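Local coordinates for nuclease-like protein (Chaetomium thermophilum, PDB 6GRB) that resolves four-way Holliday junctions in DNA as the eukaryotic enzyme GEN1, probably also cutting 5' flaps, by metal-dependent phosphodiester hydrolysis, at residues A126-Q130 with Q131-D135; K175-E179 with G180-L184; V382-P386 with A387-G391; A441-P444 with E445-K449. All blocks are in the same frame, centred on the assembly; numbering follows the deposited sequence.

Contact 1 of 4, residues A126-Q130 with Q131-D135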
loop_
_atom_site.group_PDB
_atom_site.type_symbol
_atom_site.label_atom_id
_atom_site.label_comp_id
_atom_site.label_asym_id
_atom_site.label_seq_id
_atom_site.Cartn_x
_atom_site.Cartn_y
_atom_site.Cartn_z
ATOM N N ALA A 126 -8.012 -2.980 -5.968
ATOM C CA ALA A 126 -9.145 -3.445 -5.176
ATOM C C ALA A 126 -9.625 -4.813 -5.652
ATOM O O ALA A 126 -9.951 -5.691 -4.840
ATOM C CB ALA A 126 -10.278 -2.419 -5.240
ATOM N N TYR A 127 -9.692 -5.004 -6.969
ATOM C CA TYR A 127 -10.078 -6.299 -7.508
ATOM C C TYR A 127 -9.086 -7.386 -7.089
ATOM O O TYR A 127 -9.488 -8.502 -6.756
ATOM C CB TYR A 127 -10.203 -6.194 -9.031
ATOM C CG TYR A 127 -10.724 -7.441 -9.707
ATOM C CD1 TYR A 127 -11.953 -7.986 -9.362
ATOM C CD2 TYR A 127 -9.984 -8.078 -10.680
ATOM C CE1 TYR A 127 -12.428 -9.117 -9.968
ATOM C CE2 TYR A 127 -10.456 -9.208 -11.311
ATOM C CZ TYR A 127 -11.673 -9.726 -10.947
ATOM O OH TYR A 127 -12.122 -10.869 -11.580
ATOM N N LEU A 128 -7.784 -7.084 -7.093
ATOM C CA LEU A 128 -6.800 -8.093 -6.686
ATOM C C LEU A 128 -6.974 -8.486 -5.223
ATOM O O LEU A 128 -6.654 -9.612 -4.839
ATOM C CB LEU A 128 -5.372 -7.586 -6.910
ATOM C CG LEU A 128 -4.879 -7.273 -8.313
ATOM C CD1 LEU A 128 -3.404 -6.848 -8.310
ATOM C CD2 LEU A 128 -5.148 -8.404 -9.294
ATOM N N GLU A 129 -7.458 -7.569 -4.394
ATOM C CA GLU A 129 -7.675 -7.882 -2.991
ATOM C C GLU A 129 -8.925 -8.734 -2.796
ATOM O O GLU A 129 -8.908 -9.686 -2.010
ATOM C CB GLU A 129 -7.760 -6.598 -2.154
ATOM C CG GLU A 129 -8.466 -6.828 -0.853
ATOM C CD GLU A 129 -8.575 -5.604 0.022
ATOM O OE1 GLU A 129 -8.374 -4.482 -0.460
ATOM O OE2 GLU A 129 -8.877 -5.762 1.216
ATOM N N GLN A 130 -10.013 -8.441 -3.509
ATOM C CA GLN A 130 -11.201 -9.252 -3.300
ATOM C C GLN A 130 -11.090 -10.630 -3.959
ATOM O O GLN A 130 -11.783 -11.558 -3.533
ATOM C CB GLN A 130 -12.456 -8.477 -3.742
ATOM C CG GLN A 130 -12.778 -8.388 -5.216
ATOM C CD GLN A 130 -13.872 -7.310 -5.509
ATOM O OE1 GLN A 130 -14.681 -6.941 -4.618
ATOM N NE2 GLN A 130 -13.884 -6.794 -6.755
ATOM N N GLN A 131 -10.197 -10.804 -4.933
ATOM C CA GLN A 131 -9.835 -12.116 -5.467
ATOM C C GLN A 131 -8.768 -12.837 -4.637
ATOM O O GLN A 131 -8.423 -13.982 -4.943
ATOM C CB GLN A 131 -9.350 -11.969 -6.909
ATOM C CG GLN A 131 -10.451 -11.522 -7.843
ATOM C CD GLN A 131 -11.567 -12.556 -7.918
ATOM O OE1 GLN A 131 -11.302 -13.752 -8.030
ATOM N NE2 GLN A 131 -12.806 -12.110 -7.814
ATOM N N GLY A 132 -8.223 -12.211 -3.608
ATOM C CA GLY A 132 -7.276 -12.906 -2.758
ATOM C C GLY A 132 -5.838 -12.875 -3.226
ATOM O O GLY A 132 -4.988 -13.514 -2.595
ATOM N N ILE A 133 -5.539 -12.152 -4.312
ATOM C CA ILE A 133 -4.161 -12.010 -4.763
ATOM C C ILE A 133 -3.333 -11.241 -3.730
ATOM O O ILE A 133 -2.141 -11.514 -3.549
ATOM C CB ILE A 133 -4.140 -11.329 -6.145
ATOM C CG1 ILE A 133 -5.102 -12.033 -7.095
ATOM C CG2 ILE A 133 -2.740 -11.330 -6.741
ATOM C CD1 ILE A 133 -4.699 -13.464 -7.415
ATOM N N VAL A 134 -3.945 -10.265 -3.046
ATOM C CA VAL A 134 -3.268 -9.439 -2.051
ATOM C C VAL A 134 -4.173 -9.270 -0.835
ATOM O O VAL A 134 -5.381 -9.483 -0.902
ATOM C CB VAL A 134 -2.850 -8.030 -2.570
ATOM C CG1 VAL A 134 -1.938 -8.144 -3.766
ATOM C CG2 VAL A 134 -4.082 -7.140 -2.853
ATOM N N ASP A 135 -3.565 -8.864 0.283
ATOM C CA ASP A 135 -4.272 -8.759 1.564
ATOM C C ASP A 135 -4.722 -7.343 1.886
ATOM O O ASP A 135 -5.637 -7.173 2.694
ATOM C CB ASP A 135 -3.399 -9.260 2.728
ATOM C CG ASP A 135 -2.701 -10.591 2.430
ATOM O OD1 ASP A 135 -3.386 -11.632 2.225
ATOM O OD2 ASP A 135 -1.445 -10.579 2.400
#
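A Schellman motif ends helix 121-130 where Tyr127 meets Gln131 and the carbonyl of Leu128 meets the residues beyond, within the XPG I-region of the nuclease core. Gln131 lies one turn after Tyr127: its N gives a hydrogen bond of 3.0 Å to Tyr127 O, and its side chain folds back over the ring. Because CG of Tyr127 is anti to the backbone N (chi1 -175°), the ring extends beneath Gln131, whose chain bends at chi2 (-63°). Gln131 CG sits over one ring face, 3.9 Å from the centroid, a CH-pi contact, while NE2 stands 3.7 Å from Tyr127 CE1 and the amide plane is inclined 40° to the ring. Without the Tyr127 ring, as with an alanine here, the Gln131 side chain is likely to lose its aromatic support and turn freely. Gly132, whose positive phi calls for glycine, donates to Glu129 O at 3.1 Å from above the carbonyl plane, and Ile133 N makes a weak bond of 2.8 Å to Leu128 O, the pair that defines the motif. Leu128 O also takes a weak bond from Val134 N (3.3 Å), and Leu128 CB packs on Ile133 CB at 4.0 Å. Helix 285-294 covers Leu128 and Tyr127 through Ile288. The carboxylate of Glu129 is held by Ser149 OG and Val151 N. The last-turn carbonyls of Tyr127, Leu128 and Glu129 thus all find backbone N-H partners before strand 136-138.

Contact 2 of 4, residues K175-E179 with G180-L184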
loop_
_atom_site.group_PDB
_atom_site.type_symbol
_atom_site.label_atom_id
_atom_site.label_comp_id
_atom_site.label_asym_id
_atom_site.label_seq_id
_atom_site.Cartn_x
_atom_site.Cartn_y
_atom_site.Cartn_z
ATOM N N LYS A 175 -15.461 -2.796 6.437
ATOM C CA LYS A 175 -16.413 -3.484 7.299
ATOM C C LYS A 175 -16.800 -2.616 8.488
ATOM O O LYS A 175 -17.965 -2.628 8.916
ATOM C CB LYS A 175 -15.842 -4.824 7.771
ATOM C CG LYS A 175 -16.886 -5.765 8.384
ATOM C CD LYS A 175 -16.294 -6.702 9.463
ATOM C CE LYS A 175 -15.419 -7.849 8.880
ATOM N NZ LYS A 175 -15.164 -8.955 9.890
ATOM N N LYS A 176 -15.846 -1.840 9.031
ATOM C CA LYS A 176 -16.168 -0.970 10.160
ATOM C C LYS A 176 -16.851 0.314 9.699
ATOM O O LYS A 176 -17.785 0.790 10.356
ATOM C CB LYS A 176 -14.904 -0.653 10.965
ATOM C CG LYS A 176 -13.985 -1.846 11.079
ATOM C CD LYS A 176 -12.993 -1.793 12.239
ATOM C CE LYS A 176 -11.948 -2.913 12.038
ATOM N NZ LYS A 176 -10.978 -3.130 13.167
ATOM N N ILE A 177 -16.392 0.890 8.579
ATOM C CA ILE A 177 -17.019 2.100 8.046
ATOM C C ILE A 177 -18.509 1.868 7.849
ATOM O O ILE A 177 -19.348 2.610 8.377
ATOM C CB ILE A 177 -16.341 2.539 6.733
ATOM C CG1 ILE A 177 -14.937 3.053 7.017
ATOM C CG2 ILE A 177 -17.156 3.621 6.049
ATOM C CD1 ILE A 177 -14.102 3.313 5.777
ATOM N N ALA A 178 -18.855 0.802 7.119
ATOM C CA ALA A 178 -20.245 0.556 6.747
ATOM C C ALA A 178 -21.141 0.371 7.968
ATOM O O ALA A 178 -22.325 0.739 7.937
ATOM C CB ALA A 178 -20.328 -0.657 5.825
ATOM N N GLU A 179 -20.603 -0.182 9.051
ATOM C CA GLU A 179 -21.369 -0.361 10.270
ATOM C C GLU A 179 -21.013 0.671 11.334
ATOM O O GLU A 179 -21.440 0.532 12.485
ATOM C CB GLU A 179 -21.178 -1.782 10.802
ATOM C CG GLU A 179 -19.818 -2.026 11.395
ATOM C CD GLU A 179 -19.567 -3.482 11.772
ATOM O OE1 GLU A 179 -20.326 -4.384 11.318
ATOM O OE2 GLU A 179 -18.585 -3.711 12.531
ATOM N N GLY A 180 -20.247 1.702 10.973
ATOM C CA GLY A 180 -19.953 2.797 11.874
ATOM C C GLY A 180 -21.010 3.881 11.792
ATOM O O GLY A 180 -22.135 3.643 11.329
ATOM N N PRO A 181 -20.670 5.102 12.231
ATOM C CA PRO A 181 -21.691 6.173 12.240
ATOM C C PRO A 181 -22.220 6.523 10.853
ATOM O O PRO A 181 -23.440 6.650 10.672
ATOM C CB PRO A 181 -20.954 7.352 12.904
ATOM C CG PRO A 181 -19.851 6.715 13.701
ATOM C CD PRO A 181 -19.409 5.537 12.853
ATOM N N SER A 182 -21.341 6.682 9.860
ATOM C CA SER A 182 -21.813 7.103 8.546
ATOM C C SER A 182 -22.775 6.086 7.945
ATOM O O SER A 182 -23.707 6.462 7.223
ATOM C CB SER A 182 -20.631 7.320 7.607
ATOM O OG SER A 182 -20.078 6.078 7.197
ATOM N N GLY A 183 -22.571 4.800 8.235
ATOM C CA GLY A 183 -23.267 3.754 7.523
ATOM C C GLY A 183 -22.860 3.570 6.076
ATOM O O GLY A 183 -23.475 2.757 5.377
ATOM N N LEU A 184 -21.838 4.277 5.596
ATOM C CA LEU A 184 -21.512 4.263 4.176
ATOM C C LEU A 184 -20.862 2.943 3.792
ATOM O O LEU A 184 -19.792 2.598 4.297
ATOM C CB LEU A 184 -20.599 5.432 3.819
ATOM C CG LEU A 184 -21.331 6.749 3.559
ATOM C CD1 LEU A 184 -20.342 7.917 3.533
ATOM C CD2 LEU A 184 -22.150 6.673 2.266
#
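Ile177, in the last turn of helix 174-178, faces an ST turn formed by Ser182 in the loop that leads on toward helix 191-196. From CB of Ile177 the two branches part: CG2, anti to the backbone N, turns to the loop and lies 3.3 Å from Leu184 O and 4.0 Å from Ser182 OG, whereas CG1 and CD1 lead away from it, the side chain packing on Ile10 of helix 6-10 and on Ile145. The carbonyl of Ile177 takes a hydrogen bond from Gly180 N at 2.9 Å, the donor standing above the carbonyl plane. Ser182 OG is set between its backbone N and carbonyl carbon (chi1 74°), a position from which it accepts the N-H of Leu184 in a nearly straight bond of 3.0 Å. Replacing Ser182 by an alanine removes the hydroxyl, and the Leu184 N-H would probably be left without this acceptor and the turn less firmly fixed. Lys218 of helix 210-226 donates to Ser182 O, and Leu184 packs against Cys214 of that helix. The backbones of helix end and loop also meet in two CA-H...O contacts: Gly183 CA lies 3.2 Å from Ala178 O, and Ala178 CA lies 3.2 Å from Leu184 O.

Contact 3 of 4, residues V382-P386 with A387-G391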
loop_
_atom_site.group_PDB
_atom_site.type_symbol
_atom_site.label_atom_id
_atom_site.label_comp_id
_atom_site.label_asym_id
_atom_site.label_seq_id
_atom_site.Cartn_x
_atom_site.Cartn_y
_atom_site.Cartn_z
ATOM N N VAL A 382 20.421 -7.017 16.070
ATOM C CA VAL A 382 21.294 -8.005 15.449
ATOM C C VAL A 382 22.515 -7.463 14.723
ATOM O O VAL A 382 22.472 -6.415 14.079
ATOM C CB VAL A 382 20.508 -8.901 14.470
ATOM C CG1 VAL A 382 21.451 -9.844 13.739
ATOM C CG2 VAL A 382 19.433 -9.681 15.212
ATOM N N SER A 383 23.596 -8.231 14.796
ATOM C CA SER A 383 24.869 -7.914 14.168
ATOM C C SER A 383 25.025 -8.733 12.917
ATOM O O SER A 383 24.510 -9.816 12.833
ATOM C CB SER A 383 26.047 -8.189 15.099
ATOM O OG SER A 383 26.168 -9.552 15.419
ATOM N N PHE A 384 25.792 -8.214 11.974
ATOM C CA PHE A 384 25.997 -8.807 10.656
ATOM C C PHE A 384 27.130 -8.052 9.965
ATOM O O PHE A 384 27.498 -6.942 10.369
ATOM C CB PHE A 384 24.716 -8.756 9.809
ATOM C CG PHE A 384 24.173 -7.365 9.606
ATOM C CD1 PHE A 384 23.326 -6.792 10.538
ATOM C CD2 PHE A 384 24.508 -6.628 8.482
ATOM C CE1 PHE A 384 22.829 -5.510 10.357
ATOM C CE2 PHE A 384 24.010 -5.347 8.298
ATOM C CZ PHE A 384 23.166 -4.794 9.244
ATOM N N ILE A 385 27.679 -8.660 8.914
ATOM C CA ILE A 385 28.766 -8.059 8.150
ATOM C C ILE A 385 28.176 -7.562 6.825
ATOM O O ILE A 385 27.879 -8.391 5.951
ATOM C CB ILE A 385 29.923 -9.040 7.914
ATOM C CG1 ILE A 385 30.376 -9.695 9.230
ATOM C CG2 ILE A 385 31.097 -8.319 7.225
ATOM C CD1 ILE A 385 31.287 -8.832 10.094
ATOM N N PRO A 386 27.995 -6.249 6.647
ATOM C CA PRO A 386 27.305 -5.763 5.429
ATOM C C PRO A 386 27.872 -6.292 4.118
ATOM O O PRO A 386 27.114 -6.806 3.289
ATOM C CB PRO A 386 27.448 -4.241 5.556
ATOM C CG PRO A 386 27.480 -3.994 7.020
ATOM C CD PRO A 386 28.231 -5.167 7.621
ATOM N N ALA A 387 29.188 -6.190 3.909
ATOM C CA ALA A 387 29.789 -6.673 2.665
ATOM C C ALA A 387 29.706 -8.190 2.542
ATOM O O ALA A 387 29.588 -8.714 1.429
ATOM C CB ALA A 387 31.247 -6.214 2.569
ATOM N N GLU A 388 29.764 -8.911 3.662
ATOM C CA GLU A 388 29.584 -10.358 3.612
ATOM C C GLU A 388 28.157 -10.717 3.214
ATOM O O GLU A 388 27.937 -11.636 2.418
ATOM C CB GLU A 388 29.968 -10.972 4.966
ATOM C CG GLU A 388 29.652 -12.452 5.151
ATOM C CD GLU A 388 30.269 -13.032 6.436
ATOM O OE1 GLU A 388 31.464 -12.767 6.702
ATOM O OE2 GLU A 388 29.566 -13.751 7.179
ATOM N N LEU A 389 27.176 -9.970 3.726
ATOM C CA LEU A 389 25.776 -10.269 3.444
ATOM C C LEU A 389 25.382 -9.898 2.014
ATOM O O LEU A 389 24.532 -10.564 1.414
ATOM C CB LEU A 389 24.899 -9.528 4.455
ATOM C CG LEU A 389 23.397 -9.809 4.503
ATOM C CD1 LEU A 389 22.891 -9.678 5.916
ATOM C CD2 LEU A 389 22.662 -8.841 3.577
ATOM N N VAL A 390 25.981 -8.841 1.458
ATOM C CA VAL A 390 25.547 -8.310 0.167
ATOM C C VAL A 390 26.204 -9.062 -0.990
ATOM O O VAL A 390 25.568 -9.299 -2.023
ATOM C CB VAL A 390 25.820 -6.791 0.105
ATOM C CG1 VAL A 390 25.511 -6.222 -1.279
ATOM C CG2 VAL A 390 24.984 -6.065 1.147
ATOM N N GLY A 391 27.472 -9.456 -0.847
ATOM C CA GLY A 391 28.130 -10.245 -1.863
ATOM C C GLY A 391 28.989 -9.460 -2.830
ATOM O O GLY A 391 29.744 -10.072 -3.599
#
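Ile385 and Glu388 meet at the start of helix 386-390, with Ile385 in the N-cap position where strand 377-384 gives way to the helix. The closest side-chain touch is between their CB atoms, 3.5 Å apart, and Ile385 CG2 lies 3.7 Å from Glu388 CB; the two side chains cross at a slant. CG of Glu388 is anti to the backbone N (chi1 172°) and its chain runs on extended, bringing the carboxylate past Ile385 CG1, with OE1 4.1 Å away. Glu388 OE2 makes a salt bridge with Lys363, a residue the Ile385 side chain also touches. Two backbone bonds start the helix: Leu389 N donates to Ile385 O at 2.8 Å, almost in line with the C=O, and Val390 N donates to Pro386 O at 3.0 Å. Having no N-H to offer, Pro386 suits this first turn, where its nitrogen needs no helical acceptor. CG2 of Val390 also rests 3.1 Å from Pro386 O. Farther out, Leu389 CD1 approaches the ring of Phe384 obliquely, 4.3 Å from CD2, and forms an apolar patch with it. The helix closes at Gly391, whose positive phi ends it. Leu334 of helix 318-340 packs on both Phe384 and Leu389, and Ile326 of the same helix on Pro386. On the sheet side Asp439 of strand 439-444 touches Phe384 and Pro386, so the short helix follows the middle strand of the three-stranded sheet and packs against helix 318-340.

Contact 4 of 4, residues A441-P444 with E445-K449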
loop_
_atom_site.group_PDB
_atom_site.type_symbol
_atom_site.label_atom_id
_atom_site.label_comp_id
_atom_site.label_asym_id
_atom_site.label_seq_id
_atom_site.Cartn_x
_atom_site.Cartn_y
_atom_site.Cartn_z
ATOM N N ALA A 441 21.449 -3.795 13.299
ATOM C CA ALA A 441 20.115 -3.431 12.850
ATOM C C ALA A 441 19.075 -3.975 13.820
ATOM O O ALA A 441 19.294 -4.996 14.478
ATOM C CB ALA A 441 19.832 -3.977 11.452
ATOM N N TRP A 442 17.937 -3.292 13.898
ATOM C CA TRP A 442 16.774 -3.799 14.618
ATOM C C TRP A 442 15.895 -4.592 13.655
ATOM O O TRP A 442 15.408 -4.046 12.653
ATOM C CB TRP A 442 15.966 -2.668 15.255
ATOM C CG TRP A 442 16.613 -1.992 16.426
ATOM C CD1 TRP A 442 17.161 -0.748 16.444
ATOM C CD2 TRP A 442 16.740 -2.503 17.761
ATOM N NE1 TRP A 442 17.640 -0.456 17.696
ATOM C CE2 TRP A 442 17.389 -1.516 18.525
ATOM C CE3 TRP A 442 16.366 -3.699 18.381
ATOM C CZ2 TRP A 442 17.675 -1.688 19.880
ATOM C CZ3 TRP A 442 16.638 -3.870 19.720
ATOM C CH2 TRP A 442 17.295 -2.874 20.457
ATOM N N VAL A 443 15.683 -5.869 13.961
ATOM C CA VAL A 443 14.862 -6.738 13.115
ATOM C C VAL A 443 13.742 -7.326 13.967
ATOM O O VAL A 443 13.987 -7.704 15.127
ATOM C CB VAL A 443 15.715 -7.828 12.445
ATOM C CG1 VAL A 443 14.855 -8.727 11.578
ATOM C CG2 VAL A 443 16.817 -7.183 11.615
ATOM N N PRO A 444 12.506 -7.378 13.456
ATOM C CA PRO A 444 11.388 -7.929 14.255
ATOM C C PRO A 444 11.651 -9.356 14.711
ATOM O O PRO A 444 12.060 -10.211 13.925
ATOM C CB PRO A 444 10.195 -7.850 13.293
ATOM C CG PRO A 444 10.529 -6.661 12.413
ATOM C CD PRO A 444 12.032 -6.675 12.246
ATOM N N GLU A 445 11.395 -9.603 16.000
ATOM C CA GLU A 445 11.732 -10.882 16.629
ATOM C C GLU A 445 11.106 -12.070 15.894
ATOM O O GLU A 445 11.725 -13.136 15.795
ATOM C CB GLU A 445 11.298 -10.876 18.105
ATOM C CG GLU A 445 11.654 -12.128 18.865
ATOM C CD GLU A 445 11.097 -12.131 20.287
ATOM O OE1 GLU A 445 10.078 -11.449 20.520
ATOM O OE2 GLU A 445 11.664 -12.815 21.182
ATOM N N THR A 446 9.884 -11.925 15.376
ATOM C CA THR A 446 9.314 -13.117 14.769
ATOM C C THR A 446 9.931 -13.405 13.407
ATOM O O THR A 446 9.966 -14.567 12.981
ATOM C CB THR A 446 7.783 -13.035 14.679
ATOM O OG1 THR A 446 7.387 -11.900 13.910
ATOM C CG2 THR A 446 7.157 -12.971 16.043
ATOM N N ILE A 447 10.467 -12.392 12.724
ATOM C CA ILE A 447 11.224 -12.700 11.513
ATOM C C ILE A 447 12.503 -13.461 11.868
ATOM O O ILE A 447 12.933 -14.354 11.132
ATOM C CB ILE A 447 11.502 -11.416 10.698
ATOM C CG1 ILE A 447 10.232 -10.958 9.995
ATOM C CG2 ILE A 447 12.602 -11.642 9.663
ATOM C CD1 ILE A 447 10.447 -9.869 8.999
ATOM N N LEU A 448 13.090 -13.177 13.022
ATOM C CA LEU A 448 14.319 -13.862 13.414
ATOM C C LEU A 448 14.061 -15.280 13.925
ATOM O O LEU A 448 14.940 -16.143 13.819
ATOM C CB LEU A 448 15.058 -13.043 14.476
ATOM C CG LEU A 448 15.562 -11.638 14.146
ATOM C CD1 LEU A 448 16.363 -11.116 15.323
ATOM C CD2 LEU A 448 16.393 -11.630 12.890
ATOM N N LYS A 449 12.885 -15.543 14.494
ATOM C CA LYS A 449 12.606 -16.908 14.911
ATOM C C LYS A 449 12.458 -17.836 13.713
ATOM O O LYS A 449 12.717 -19.036 13.844
ATOM C CB LYS A 449 11.362 -16.939 15.793
ATOM C CG LYS A 449 11.559 -16.239 17.136
ATOM C CD LYS A 449 10.299 -16.272 17.970
ATOM C CE LYS A 449 10.498 -15.601 19.312
ATOM N NZ LYS A 449 9.269 -15.584 20.170
#
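Val443 and Leu448 cross at about a right angle where strand 439-444 turns into helix 445-451, and the strand and helix axes are themselves 78° apart in direction. CG1 of Val443 is anti to the backbone N (chi1 180°), which sets it against one leucine branch: it lies 3.5 Å from Leu448 CD2 and 3.9 Å from Leu448 CG. The same methyl has a second, looser neighbour in Ile447 CG2 at 4.2 Å. Two consecutive helix residues therefore share one valine branch, Leu448 through its CD2 and Ile447 through the branch that is anti to its own backbone N. Pro444 is the N-cap, and its carbonyl points into the first turn. Leu448 N donates to Pro444 O in the carbonyl plane at 3.3 Å, while Ile447 N makes a weak bond to that oxygen, 3.0 Å long. The Glu445 side chain is extended; its OE1 forms a salt bridge with Arg368, its OE2 a long one with Lys449 NZ at 3.8 Å, and Glu460 of helix 453-464 brings a second carboxylate close to OE2. Leu334 and Val335 of helix 318-340 cover Val443; Val335 and Cys338 also meet Ile447, which touches Ile23 of helix 18-29 as well. Leu448 packs on Leu380 and Val382 of the adjacent strand 377-384 and on Val456 of helix 453-464, so the strand-to-helix corner is enclosed by sheet and helices together.

In the fold
The four contacts follow one another along the chain. Contacts 1 and 2 both lie in the XPG I-region, their centres about 21 Å apart, at the C-terminal ends of helices 121-130 and 174-178 within the nuclease core. Contacts 3 and 4, at strand-to-helix junctions of the Gen1 C-terminal domain, have centres about 15 Å apart and do touch: strands 377-384 and 439-444 are antiparallel neighbours, Val382 N lies 2.8 Å from Ala441 O, and Val382 CG2 packs on Leu448 CD1. Contacts 2 and 3 are the farthest pair, centres about 48 Å apart on opposite sides of the chain's centre. The nearest atoms of contacts 3 and 4 are about 30 and 27 Å from the DNA.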